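Local coordinates for protein oxidoreductase (Ralstonia eutropha, PDB 3HJ9) that binds flavin mononucleotide and is probably an FMN-dependent oxidoreductase of the nitroreductase family, at residues R83-S87 with A166-N170; A21-R27 with P101-Y105; V140-G146 with M197-D202. All blocks are in the same frame, centred on the assembly; numbering follows the deposited sequence.

Contact 1: R83-S87 with A166-N170; sequences RTAPS and AMAEN. With FMN (flavin mononucleotide), chain F.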
# COMPACT_ATOMS: atom_id res chain seq x y z
N ARG A 83 -0.42 -14.30 2.74
CA ARG A 83 -1.46 -13.29 2.88
C ARG A 83 -1.76 -12.53 1.59
O ARG A 83 -1.00 -12.60 0.63
CB ARG A 83 -1.10 -12.34 4.02
CG ARG A 83 -0.66 -13.01 5.37
CD ARG A 83 -1.76 -13.88 5.97
NE ARG A 83 -1.29 -14.76 7.04
CZ ARG A 83 -1.16 -14.44 8.33
NH1 ARG A 83 -1.43 -13.21 8.79
NH2 ARG A 83 -0.75 -15.37 9.17
N THR A 84 -2.87 -11.81 1.59
CA THR A 84 -3.28 -11.02 0.43
C THR A 84 -2.37 -9.83 0.20
O THR A 84 -2.38 -9.31 -0.89
CB THR A 84 -4.73 -10.51 0.60
OG1 THR A 84 -4.81 -9.86 1.86
CG2 THR A 84 -5.76 -11.69 0.53
N ALA A 85 -1.58 -9.42 1.21
CA ALA A 85 -0.65 -8.28 1.16
C ALA A 85 0.74 -8.75 1.59
O ALA A 85 0.88 -9.68 2.42
CB ALA A 85 -1.14 -7.14 2.06
N PRO A 86 1.79 -8.14 1.02
CA PRO A 86 3.14 -8.54 1.40
C PRO A 86 3.53 -8.07 2.82
O PRO A 86 2.82 -7.27 3.45
CB PRO A 86 4.00 -7.85 0.35
CG PRO A 86 3.21 -6.58 0.06
CD PRO A 86 1.80 -7.00 0.09
N SER A 87 4.62 -8.63 3.31
CA SER A 87 5.18 -8.23 4.62
C SER A 87 6.66 -8.57 4.66
O SER A 87 7.02 -9.63 4.18
CB SER A 87 4.44 -8.92 5.78
OG SER A 87 4.67 -10.32 5.78
N ALA A 166 -0.14 -1.13 1.85
CA ALA A 166 -0.55 -2.18 0.92
C ALA A 166 -1.85 -2.80 1.35
O ALA A 166 -2.75 -2.99 0.54
CB ALA A 166 0.51 -3.25 0.83
N MSE A 167 -1.97 -3.06 2.65
CA MSE A 167 -3.17 -3.68 3.21
C MSE A 167 -4.34 -2.72 3.14
O MSE A 167 -5.47 -3.12 2.77
CB MSE A 167 -2.93 -4.11 4.66
CG MSE A 167 -1.86 -5.15 4.74
SE MSE A 167 -1.17 -5.29 6.56
CE MSE A 167 -2.26 -6.71 7.21
N ALA A 168 -4.07 -1.46 3.45
CA ALA A 168 -5.10 -0.39 3.31
C ALA A 168 -5.46 -0.23 1.83
O ALA A 168 -6.61 0.09 1.53
CB ALA A 168 -4.59 0.94 3.87
N GLU A 169 -4.51 -0.48 0.90
CA GLU A 169 -4.83 -0.37 -0.54
C GLU A 169 -5.75 -1.50 -1.00
O GLU A 169 -6.67 -1.26 -1.78
CB GLU A 169 -3.56 -0.29 -1.40
CG GLU A 169 -3.81 0.01 -2.86
CD GLU A 169 -4.48 1.36 -3.14
OE1 GLU A 169 -4.72 2.15 -2.19
OE2 GLU A 169 -4.75 1.64 -4.34
N ASN A 170 -5.50 -2.72 -0.53
CA ASN A 170 -6.41 -3.83 -0.79
C ASN A 170 -7.83 -3.46 -0.33
O ASN A 170 -8.79 -3.75 -1.02
CB ASN A 170 -5.99 -5.12 -0.07
CG ASN A 170 -4.77 -5.78 -0.68
OD1 ASN A 170 -4.27 -5.34 -1.72
ND2 ASN A 170 -4.26 -6.82 -0.01
N1 FMN F . 11.61 -9.37 -0.46
C2 FMN F . 12.93 -9.43 -0.84
O2 FMN F . 13.37 -10.40 -1.43
N3 FMN F . 13.77 -8.36 -0.56
C4 FMN F . 13.33 -7.26 0.12
O4 FMN F . 14.13 -6.32 0.32
C4A FMN F . 12.00 -7.20 0.52
N5 FMN F . 11.53 -6.07 1.17
C5A FMN F . 10.21 -5.94 1.54
C6 FMN F . 9.81 -4.76 2.21
C7 FMN F . 8.46 -4.60 2.59
C7M FMN F . 8.04 -3.34 3.27
C8 FMN F . 7.55 -5.62 2.32
C8M FMN F . 6.11 -5.50 2.72
C9 FMN F . 7.95 -6.78 1.67
C9A FMN F . 9.30 -6.98 1.26
N10 FMN F . 9.77 -8.14 0.60
C10 FMN F . 11.12 -8.26 0.23
C1' FMN F . 8.85 -9.26 0.23
C2' FMN F . 8.48 -10.15 1.39
O2' FMN F . 9.61 -10.91 1.71
C3' FMN F . 7.28 -11.03 1.04
O3' FMN F . 6.19 -10.17 0.87
C4' FMN F . 7.02 -12.13 2.09
O4' FMN F . 8.05 -13.06 1.96
C5' FMN F . 5.75 -12.94 1.94
O5' FMN F . 5.65 -13.42 0.61
P FMN F . 4.39 -12.95 -0.27
O1P FMN F . 3.09 -12.86 0.49
O2P FMN F . 4.61 -11.53 -0.81
O3P FMN F . 4.36 -13.94 -1.41
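Ala85 and Pro86 carry the apolar half of this buried contact, against Ala166 and Met167 of the helix. The methyl CB of Ala85 points at the helix and meets CG of Met167 at 3.4 Å, tighter than usual for two carbons. Met167 is a selenomethionine. Its CG lies beside its own backbone N (chi1 -63°), on the flank of the helix where the Ala85 methyl arrives. Next to it on the same helical turn, CD of the Pro86 ring rests on CB of Ala166 at 4.0 Å.

The polar half centres on Asn170. Its ND2 gives a weak, bent hydrogen bond to Thr84 O, at 3.2 Å and 148°. Ala71 O is the stronger partner of this ND2 and also bonds Thr84 OG1, so one carbonyl ties both side chains. Arg49 of the second subunit donates its NE to Thr84 O, which adds a link between chains.

The ribityl chain of FMN is held at the other end of the loop. Ser87 N donates to FMN O3' at 3.3 Å and 154°. Pro86 CB also touches FMN O3', at 3.2 Å. Arg77 and several residues of the second subunit complete the cofactor's hydrogen bonds. This is the FMN site of the nitroreductase fold, built at the dimer interface, with loop 83-87 backed by helix 156-177.

Contact 2: A21-R27 with P101-Y105; sequences AVGTSER and PAGLY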
# COMPACT_ATOMS: atom_id res chain seq x y z
N ALA A 21 -20.02 0.43 24.44
CA ALA A 21 -20.37 -0.46 23.35
C ALA A 21 -21.90 -0.47 23.17
O ALA A 21 -22.67 -0.36 24.14
CB ALA A 21 -19.81 -1.88 23.60
N VAL A 22 -22.33 -0.51 21.91
CA VAL A 22 -23.73 -0.55 21.51
C VAL A 22 -23.91 -1.93 20.90
O VAL A 22 -23.29 -2.25 19.88
CB VAL A 22 -24.06 0.49 20.42
CG1 VAL A 22 -25.55 0.44 20.06
CG2 VAL A 22 -23.65 1.87 20.86
N GLY A 23 -24.72 -2.75 21.53
CA GLY A 23 -25.00 -4.09 21.06
C GLY A 23 -24.49 -5.12 22.04
O GLY A 23 -24.25 -4.83 23.24
N THR A 24 -24.35 -6.34 21.52
CA THR A 24 -23.86 -7.47 22.29
C THR A 24 -22.38 -7.52 21.87
O THR A 24 -22.08 -7.61 20.68
CB THR A 24 -24.69 -8.77 21.98
OG1 THR A 24 -24.44 -9.23 20.64
CG2 THR A 24 -26.22 -8.50 22.15
N SER A 25 -21.49 -7.40 22.86
CA SER A 25 -20.04 -7.36 22.69
C SER A 25 -19.48 -8.80 22.83
O SER A 25 -18.82 -9.15 23.82
CB SER A 25 -19.48 -6.37 23.70
OG SER A 25 -18.09 -6.37 23.67
N GLU A 26 -19.75 -9.61 21.81
CA GLU A 26 -19.39 -11.04 21.80
C GLU A 26 -17.88 -11.25 21.77
O GLU A 26 -17.15 -10.44 21.20
CB GLU A 26 -20.05 -11.76 20.62
CG GLU A 26 -21.60 -11.69 20.58
CD GLU A 26 -22.31 -12.32 21.79
OE1 GLU A 26 -21.74 -13.22 22.47
OE2 GLU A 26 -23.48 -11.94 22.06
N ARG A 27 -17.43 -12.32 22.41
CA ARG A 27 -16.00 -12.64 22.54
C ARG A 27 -15.34 -12.94 21.18
O ARG A 27 -14.21 -12.52 20.93
CB ARG A 27 -15.80 -13.79 23.54
CG ARG A 27 -14.36 -14.03 23.88
CD ARG A 27 -14.16 -14.89 25.12
NE ARG A 27 -12.73 -15.07 25.33
CZ ARG A 27 -11.95 -15.92 24.65
NH1 ARG A 27 -12.44 -16.73 23.69
NH2 ARG A 27 -10.64 -15.97 24.93
N PRO A 101 -19.31 -0.53 16.54
CA PRO A 101 -20.09 0.01 17.68
C PRO A 101 -20.19 -0.97 18.87
O PRO A 101 -20.25 -0.54 20.02
CB PRO A 101 -21.48 0.28 17.08
CG PRO A 101 -21.30 0.37 15.61
CD PRO A 101 -20.07 -0.49 15.27
N ALA A 102 -20.22 -2.28 18.61
CA ALA A 102 -20.27 -3.30 19.67
C ALA A 102 -18.92 -3.61 20.31
O ALA A 102 -18.88 -4.33 21.29
CB ALA A 102 -20.92 -4.58 19.14
N GLY A 103 -17.80 -3.10 19.78
CA GLY A 103 -16.50 -3.41 20.35
C GLY A 103 -15.32 -3.26 19.41
O GLY A 103 -15.52 -3.16 18.19
N LEU A 104 -14.12 -3.20 20.00
CA LEU A 104 -12.86 -3.20 19.27
C LEU A 104 -12.44 -4.67 19.16
O LEU A 104 -12.28 -5.34 20.19
CB LEU A 104 -11.75 -2.40 19.97
CG LEU A 104 -10.34 -2.45 19.30
CD1 LEU A 104 -10.31 -1.69 17.96
CD2 LEU A 104 -9.27 -1.96 20.25
N TYR A 105 -12.20 -5.13 17.93
CA TYR A 105 -11.78 -6.50 17.66
C TYR A 105 -10.47 -6.58 16.93
O TYR A 105 -10.12 -5.66 16.22
CB TYR A 105 -12.84 -7.20 16.79
CG TYR A 105 -14.12 -7.47 17.52
CD1 TYR A 105 -15.08 -6.46 17.70
CD2 TYR A 105 -14.38 -8.72 18.08
CE1 TYR A 105 -16.27 -6.70 18.42
CE2 TYR A 105 -15.57 -8.98 18.79
CZ TYR A 105 -16.50 -7.98 18.96
OH TYR A 105 -17.64 -8.26 19.67
O HOH W 1 -20.32 -8.13 18.70
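Tyr105 OH and Glu26 O form a short hydrogen bond of 2.7 Å. The hydroxyl donates in the carbonyl plane, on a lone pair of the oxygen. Glu26 O itself lies at the edge of the tyrosine ring, near its plane. A second bond joins the other end of the loop. Val22 N points almost straight at Pro101 O, at 2.8 Å and 174°, but comes from above the carbonyl plane. Between the two, Ala102 O faces Ser25, whose OG gives it a weak bond of 3.2 Å. Ser25 CB is equally near that oxygen. The OG is anti to the Ser25 backbone N (chi1 175°), which brings it round to the carbonyl.

Looser van der Waals contacts surround these bonds. The Ala102 methyl lies against the loop backbone, 3.4 Å from Val22 O and 3.6 Å from Thr24 O. Val22 CB packs loosely on Pro101 CB.

A water forms the next shell. It donates to Thr24 O and to Tyr105 OH, so the phenol oxygen gives one hydrogen bond and receives another. Gly23 and Gly103 both have backbone angles that would jam a CB against the preceding carbonyl oxygen. A CB on Gly103 would also be crowded by CE1 of Tyr105.

The loop thus lies along the turn between strands 94-100 and 103-108. Tyr105 packs on Leu114 and Leu116 of strand 113-116 and on Leu100 of strand 94-100. Arg27 pairs its backbone with Leu116, where the loop passes into strand 28-30, outermost in the sheet of this chain.

Contact 3: V140-G146 with M197-D202; sequences VFVANHG and MSLNED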
# COMPACT_ATOMS: atom_id res chain seq x y z
N VAL A 140 -7.86 -0.32 12.19
CA VAL A 140 -6.56 0.20 12.67
C VAL A 140 -5.45 -0.82 12.35
O VAL A 140 -5.55 -2.02 12.73
CB VAL A 140 -6.52 0.50 14.16
CG1 VAL A 140 -5.24 1.27 14.50
CG2 VAL A 140 -7.75 1.29 14.56
N PHE A 141 -4.40 -0.35 11.67
CA PHE A 141 -3.27 -1.20 11.26
C PHE A 141 -2.20 -0.97 12.32
O PHE A 141 -1.63 0.13 12.42
CB PHE A 141 -2.80 -0.82 9.85
CG PHE A 141 -3.87 -1.01 8.79
CD1 PHE A 141 -4.77 0.00 8.51
CD2 PHE A 141 -3.97 -2.21 8.08
CE1 PHE A 141 -5.77 -0.17 7.54
CE2 PHE A 141 -4.95 -2.39 7.09
CZ PHE A 141 -5.84 -1.37 6.81
N VAL A 142 -1.99 -1.98 13.15
CA VAL A 142 -1.08 -1.89 14.29
C VAL A 142 0.21 -2.62 13.99
O VAL A 142 0.15 -3.78 13.65
CB VAL A 142 -1.72 -2.47 15.53
CG1 VAL A 142 -0.72 -2.49 16.73
CG2 VAL A 142 -3.02 -1.69 15.88
N ALA A 143 1.35 -1.95 14.17
CA ALA A 143 2.69 -2.56 13.96
C ALA A 143 3.10 -3.26 15.23
O ALA A 143 3.00 -2.69 16.32
CB ALA A 143 3.77 -1.54 13.58
N ASN A 144 3.59 -4.49 15.07
CA ASN A 144 4.07 -5.28 16.17
C ASN A 144 5.59 -5.26 16.17
O ASN A 144 6.24 -6.04 15.47
CB ASN A 144 3.51 -6.69 16.12
CG ASN A 144 3.63 -7.38 17.46
OD1 ASN A 144 4.69 -7.38 18.10
ND2 ASN A 144 2.50 -7.90 17.94
N HIS A 145 6.15 -4.37 17.00
CA HIS A 145 7.60 -4.22 17.11
C HIS A 145 8.35 -5.46 17.61
O HIS A 145 9.54 -5.63 17.31
CB HIS A 145 7.98 -2.94 17.90
CG HIS A 145 7.68 -1.66 17.15
ND1 HIS A 145 8.62 -1.02 16.38
CD2 HIS A 145 6.54 -0.93 17.05
CE1 HIS A 145 8.08 0.05 15.82
NE2 HIS A 145 6.81 0.13 16.21
N GLY A 146 7.65 -6.33 18.34
CA GLY A 146 8.22 -7.61 18.79
C GLY A 146 8.62 -8.55 17.66
O GLY A 146 9.54 -9.32 17.83
N MSE A 197 -7.02 1.53 22.96
CA MSE A 197 -7.11 0.18 22.43
C MSE A 197 -6.56 -0.94 23.35
O MSE A 197 -6.67 -2.11 22.97
CB MSE A 197 -6.39 0.11 21.08
CG MSE A 197 -7.06 0.94 19.98
SE MSE A 197 -5.92 0.93 18.41
CE MSE A 197 -6.22 -0.89 17.77
N SER A 198 -5.99 -0.58 24.52
CA SER A 198 -5.39 -1.52 25.49
C SER A 198 -4.28 -2.38 24.82
O SER A 198 -4.18 -3.57 25.07
CB SER A 198 -6.48 -2.39 26.14
OG SER A 198 -7.55 -1.60 26.71
N LEU A 199 -3.50 -1.76 23.94
CA LEU A 199 -2.43 -2.46 23.21
C LEU A 199 -1.26 -2.70 24.14
O LEU A 199 -1.10 -1.99 25.13
CB LEU A 199 -1.93 -1.64 22.01
CG LEU A 199 -2.84 -1.37 20.83
CD1 LEU A 199 -2.15 -0.52 19.76
CD2 LEU A 199 -3.42 -2.66 20.25
N ASN A 200 -0.43 -3.69 23.82
CA ASN A 200 0.80 -3.98 24.56
C ASN A 200 1.83 -2.92 24.25
O ASN A 200 1.66 -2.20 23.26
CB ASN A 200 1.38 -5.33 24.15
CG ASN A 200 0.45 -6.47 24.48
OD1 ASN A 200 -0.25 -6.45 25.49
ND2 ASN A 200 0.45 -7.49 23.63
N GLU A 201 2.89 -2.85 25.06
CA GLU A 201 3.98 -1.87 24.85
C GLU A 201 4.63 -1.90 23.48
O GLU A 201 4.91 -0.85 22.92
CB GLU A 201 5.08 -1.97 25.90
CG GLU A 201 4.67 -1.42 27.26
CD GLU A 201 5.81 -1.38 28.28
OE1 GLU A 201 7.00 -1.22 27.90
OE2 GLU A 201 5.51 -1.49 29.49
N ASP A 202 4.82 -3.12 22.94
CA ASP A 202 5.44 -3.31 21.62
C ASP A 202 4.49 -3.15 20.39
O ASP A 202 4.90 -3.41 19.27
CB ASP A 202 6.22 -4.66 21.58
CG ASP A 202 5.32 -5.90 21.65
OD1 ASP A 202 4.09 -5.78 21.59
OD2 ASP A 202 5.87 -7.02 21.79
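Met197, a selenomethionine, reaches from the loop to the valines of strand 137-144. Its CB points at the strand and rests on Leu104 of the neighbouring hairpin. CG is set beside the backbone N (chi1 -66°), and the chain runs on extended to SE. There SE meets CG1 of Val140 at 4.0 Å. The chain then bends at its last torsion (chi3 74°). This lays CE against both valines, 3.9 Å from Val140 CB and 3.8 Å from Val142 CG2. Beside it, Leu199 reaches Val142 tip to tip, with CD1 3.9 Å from CG1.

Helix 190-196 ends here in a Schellman motif at Ser198. In the central antiparallel sheet of this nitroreductase fold, strand 203-212 pairs with strand 137-144. Segment 197-202 runs nearly alongside 140-146, 27° apart end to end, before its chain enters strand 203-212.

Polar contacts take over at the far end. His145 N donates to Asp202 O at 2.8 Å, nearly along the C=O axis. That oxygen also lies in plane at the edge of the imidazole, whose NE2 bonds Glu204. Asn144 OD1 accepts a weak bond from Gly146 N, where the strand passes into a 3-10 segment.

Overall arrangement
From the N terminus, the chain first lays down loop 21-27, and contact 2 closes when 101-105 returns to it. Segment 83-87 falls inside that span, but its partner 166-170 comes later, so contacts 1 and 2 cross. Contact 3 opens at 140-146, before helix 156-177, and closes at 197-202. It crosses contact 1 and follows contact 2 in series. Contact 1 ties loop 83-87, at the cofactor, to the long helix, contact 2 the N-terminal region to a hairpin, and contact 3 strand 137-144 to the loop between helix 190-196 and strand 203-212. Phe141 packs on Met167 and Ala168, joining contacts 3 and 1. Contacts 1 and 2 lie on opposite sides of the chain's centre.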